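Local coordinates for protein polysaccharide deacetylase (PDB 6DQ3) that removes N-acetyl groups from the cell wall linkage unit of streptococcal rhamnopolysaccharides, as a zinc-dependent deacetylase of carbohydrate esterase family 4, at residues I9-Y14 against W73-D78. Sequence-based numbering, arbitrary orientation.
Sequences IPILMY and WLTFDD. With ZN (zinc ion), chain D.
I11 to Y14 pair in parallel with W73 to F76, with backbone hydrogen bonds running from W73 N to P10 O at one end to a weak bond from D77 N to Y14 O at the other. The two short strands run at 24° to each other. Midway, L12 O takes two donors, T75 N and the hydroxyl T75 OG1, the latter at 2.7 Å. T75 chi1 of 71° sets OG1 between its own backbone N and carbonyl carbon, which turns it to the neighbouring strand. R212 also bonds this hydroxyl.

I11, W73 and T75 share one face of the sheet. I11 CD1 meets the indole edge at W73 CE3 (3.7 Å), while the methyl T75 CG2 sits over the centre of one indole face. W73 NE1 bonds T99 on the next strand, 98-102. On the opposite face, Y14 and F76 point the same way. Their ring planes are 11° apart but slid, so they barely overlap. Instead Y14 CB lies over the F76 face, 3.6 Å from its centroid, a CH-pi contact. Two residues back along both strands on this face, L12 CD1 packs on L74 CD2 (3.7 Å). Helix 34-46 packs on L12, L74 and Y14, and Y14 OH bonds Q40.

At the C-terminal end, M13 SD passes 3.8 Å from D77 OD2. The D77 carboxylate is held by a salt bridge to R212 and a bond to N101, and acetate lies beside it. D78 OD1 binds zinc at 2.1 Å, together with H133 and H137, and OD2 accepts a bond from a zinc-bound water. An Asp-Asp pair at the C-terminal end of one barrel strand, its second Asp joining two histidines on zinc, is characteristic of family 4 carbohydrate esterases.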
ATOM      1  N   ILE A   9       6.219  -6.624  11.248  1.00 33.66           N
ATOM      2  CA  ILE A   9       5.207  -6.870  10.225  1.00 32.55           C
ATOM      3  C   ILE A   9       5.819  -6.609   8.855  1.00 30.16           C
ATOM      4  O   ILE A   9       6.259  -5.482   8.583  1.00 27.94           O
ATOM      5  CB  ILE A   9       3.971  -5.982  10.437  1.00 34.86           C
ATOM      6  CG1 ILE A   9       3.272  -6.314  11.756  1.00 35.79           C
ATOM      7  CG2 ILE A   9       2.998  -6.129   9.271  1.00 37.18           C
ATOM      8  CD1 ILE A   9       2.104  -5.395  12.073  1.00 35.21           C
ATOM      9  N   PRO A  10       5.874  -7.605   7.967  1.00 27.98           N
ATOM     10  CA  PRO A  10       6.290  -7.327   6.586  1.00 27.90           C
ATOM     11  C   PRO A  10       5.198  -6.577   5.838  1.00 27.09           C
ATOM     12  O   PRO A  10       4.045  -7.012   5.789  1.00 28.78           O
ATOM     13  CB  PRO A  10       6.534  -8.720   5.991  1.00 28.92           C
ATOM     14  CG  PRO A  10       5.655  -9.631   6.799  1.00 28.58           C
ATOM     15  CD  PRO A  10       5.601  -9.038   8.197  1.00 28.48           C
ATOM     16  N   ILE A  11       5.566  -5.435   5.275  1.00 27.10           N
ATOM     17  CA  ILE A  11       4.657  -4.599   4.502  1.00 27.65           C
ATOM     18  C   ILE A  11       5.170  -4.623   3.069  1.00 27.14           C
ATOM     19  O   ILE A  11       6.142  -3.938   2.737  1.00 27.38           O
ATOM     20  CB  ILE A  11       4.588  -3.167   5.038  1.00 33.45           C
ATOM     21  CG1 ILE A  11       4.168  -3.141   6.509  1.00 30.20           C
ATOM     22  CG2 ILE A  11       3.622  -2.336   4.198  1.00 30.28           C
ATOM     23  CD1 ILE A  11       4.314  -1.766   7.129  1.00 32.76           C
ATOM     24  N   LEU A  12       4.528  -5.417   2.216  1.00 30.45           N
ATOM     25  CA  LEU A  12       4.987  -5.569   0.846  1.00 30.55           C
ATOM     26  C   LEU A  12       4.527  -4.388   0.006  1.00 28.91           C
ATOM     27  O   LEU A  12       3.379  -3.945   0.102  1.00 28.29           O
ATOM     28  CB  LEU A  12       4.466  -6.877   0.250  1.00 30.55           C
ATOM     29  CG  LEU A  12       4.810  -8.146   1.036  1.00 33.00           C
ATOM     30  CD1 LEU A  12       4.365  -9.381   0.249  1.00 34.08           C
ATOM     31  CD2 LEU A  12       6.285  -8.218   1.377  1.00 32.05           C
ATOM     32  N   MET A  13       5.439  -3.876  -0.813  1.00 27.15           N
ATOM     33  CA  MET A  13       5.158  -2.749  -1.690  1.00 27.48           C
ATOM     34  C   MET A  13       5.167  -3.236  -3.133  1.00 30.46           C
ATOM     35  O   MET A  13       6.233  -3.501  -3.700  1.00 28.11           O
ATOM     36  CB  MET A  13       6.170  -1.621  -1.498  1.00 32.18           C
ATOM     37  CG  MET A  13       5.980  -0.477  -2.492  1.00 34.23           C
ATOM     38  SD  MET A  13       7.094   0.913  -2.234  1.00 36.94           S
ATOM     39  CE  MET A  13       8.685   0.106  -2.333  1.00 40.37           C
ATOM     40  N   TYR A  14       3.976  -3.341  -3.712  1.00 28.42           N
ATOM     41  CA  TYR A  14       3.758  -3.627  -5.122  1.00 32.32           C
ATOM     42  C   TYR A  14       3.446  -2.333  -5.869  1.00 33.68           C
ATOM     43  O   TYR A  14       2.992  -1.348  -5.287  1.00 30.27           O
ATOM     44  CB  TYR A  14       2.580  -4.594  -5.315  1.00 28.28           C
ATOM     45  CG  TYR A  14       2.808  -6.021  -4.886  1.00 30.57           C
ATOM     46  CD1 TYR A  14       2.511  -6.429  -3.598  1.00 27.40           C
ATOM     47  CD2 TYR A  14       3.294  -6.966  -5.777  1.00 29.67           C
ATOM     48  CE1 TYR A  14       2.712  -7.734  -3.198  1.00 29.48           C
ATOM     49  CE2 TYR A  14       3.494  -8.272  -5.392  1.00 30.82           C
ATOM     50  CZ  TYR A  14       3.204  -8.653  -4.100  1.00 31.95           C
ATOM     51  OH  TYR A  14       3.402  -9.954  -3.713  1.00 32.82           O
ATOM     52  N   TRP A  73       1.043  -7.172   5.398  1.00 24.23           N
ATOM     53  CA  TRP A  73       0.244  -6.067   4.884  1.00 26.83           C
ATOM     54  C   TRP A  73       0.627  -5.874   3.422  1.00 24.52           C
ATOM     55  O   TRP A  73       1.732  -5.413   3.120  1.00 25.12           O
ATOM     56  CB  TRP A  73       0.479  -4.795   5.694  1.00 29.35           C
ATOM     57  CG  TRP A  73      -0.428  -3.662   5.319  1.00 26.16           C
ATOM     58  CD1 TRP A  73      -1.573  -3.730   4.566  1.00 27.94           C
ATOM     59  CD2 TRP A  73      -0.257  -2.284   5.664  1.00 28.18           C
ATOM     60  NE1 TRP A  73      -2.127  -2.479   4.438  1.00 28.80           N
ATOM     61  CE2 TRP A  73      -1.338  -1.575   5.101  1.00 23.63           C
ATOM     62  CE3 TRP A  73       0.701  -1.580   6.400  1.00 25.81           C
ATOM     63  CZ2 TRP A  73      -1.482  -0.197   5.250  1.00 25.78           C
ATOM     64  CZ3 TRP A  73       0.554  -0.216   6.545  1.00 26.79           C
ATOM     65  CH2 TRP A  73      -0.529   0.459   5.975  1.00 25.16           C
ATOM     66  N   LEU A  74      -0.281  -6.242   2.520  1.00 28.01           N
ATOM     67  CA  LEU A  74      -0.066  -6.081   1.089  1.00 23.59           C
ATOM     68  C   LEU A  74      -0.489  -4.674   0.688  1.00 23.63           C
ATOM     69  O   LEU A  74      -1.663  -4.312   0.847  1.00 27.44           O
ATOM     70  CB  LEU A  74      -0.869  -7.109   0.291  1.00 30.74           C
ATOM     71  CG  LEU A  74      -0.728  -8.597   0.600  1.00 27.88           C
ATOM     72  CD1 LEU A  74      -1.621  -9.392  -0.356  1.00 26.93           C
ATOM     73  CD2 LEU A  74       0.710  -9.026   0.503  1.00 30.73           C
ATOM     74  N   THR A  75       0.454  -3.888   0.164  1.00 25.65           N
ATOM     75  CA  THR A  75       0.170  -2.521  -0.252  1.00 27.24           C
ATOM     76  C   THR A  75       0.539  -2.301  -1.712  1.00 29.07           C
ATOM     77  O   THR A  75       1.541  -2.832  -2.203  1.00 26.93           O
ATOM     78  CB  THR A  75       0.912  -1.483   0.618  1.00 27.74           C
ATOM     79  OG1 THR A  75       2.321  -1.510   0.348  1.00 28.14           O
ATOM     80  CG2 THR A  75       0.675  -1.753   2.101  1.00 26.70           C
ATOM     81  N   PHE A  76      -0.278  -1.496  -2.390  1.00 30.47           N
ATOM     82  CA  PHE A  76      -0.100  -1.129  -3.790  1.00 31.85           C
ATOM     83  C   PHE A  76      -0.209   0.384  -3.893  1.00 29.73           C
ATOM     84  O   PHE A  76      -1.200   0.961  -3.436  1.00 34.39           O
ATOM     85  CB  PHE A  76      -1.174  -1.764  -4.690  1.00 31.48           C
ATOM     86  CG  PHE A  76      -1.057  -3.256  -4.846  1.00 31.27           C
ATOM     87  CD1 PHE A  76      -1.317  -4.102  -3.785  1.00 34.80           C
ATOM     88  CD2 PHE A  76      -0.718  -3.809  -6.071  1.00 38.31           C
ATOM     89  CE1 PHE A  76      -1.219  -5.472  -3.937  1.00 37.62           C
ATOM     90  CE2 PHE A  76      -0.618  -5.176  -6.226  1.00 36.43           C
ATOM     91  CZ  PHE A  76      -0.868  -6.007  -5.159  1.00 31.23           C
ATOM     92  N   ASP A  77       0.767   1.026  -4.523  1.00 29.66           N
ATOM     93  CA  ASP A  77       0.719   2.471  -4.693  1.00 25.80           C
ATOM     94  C   ASP A  77       0.191   2.860  -6.073  1.00 27.93           C
ATOM     95  O   ASP A  77       0.238   2.077  -7.029  1.00 30.06           O
ATOM     96  CB  ASP A  77       2.105   3.100  -4.487  1.00 31.02           C
ATOM     97  CG  ASP A  77       2.698   2.796  -3.126  1.00 30.54           C
ATOM     98  OD1 ASP A  77       1.933   2.499  -2.187  1.00 31.64           O
ATOM     99  OD2 ASP A  77       3.937   2.864  -2.993  1.00 34.03           O
ATOM    100  N   ASP A  78      -0.345   4.089  -6.138  1.00 29.15           N
ATOM    101  CA  ASP A  78      -0.608   4.849  -7.364  1.00 26.71           C
ATOM    102  C   ASP A  78      -1.949   4.528  -8.016  1.00 27.10           C
ATOM    103  O   ASP A  78      -2.258   5.050  -9.097  1.00 28.33           O
ATOM    104  CB  ASP A  78       0.529   4.628  -8.372  1.00 28.91           C
ATOM    105  CG  ASP A  78       1.842   5.241  -7.928  1.00 36.93           C
ATOM    106  OD1 ASP A  78       1.828   6.008  -6.954  1.00 31.66           O
ATOM    107  OD2 ASP A  78       2.894   4.942  -8.535  1.00 32.22           O
TER
HETATM  108 ZN    ZN D 402       3.362   6.957  -5.959  1.00 33.15          ZN
HETATM  109  O   HOH W   1       4.803   6.611  -7.823  1.00 30.86           O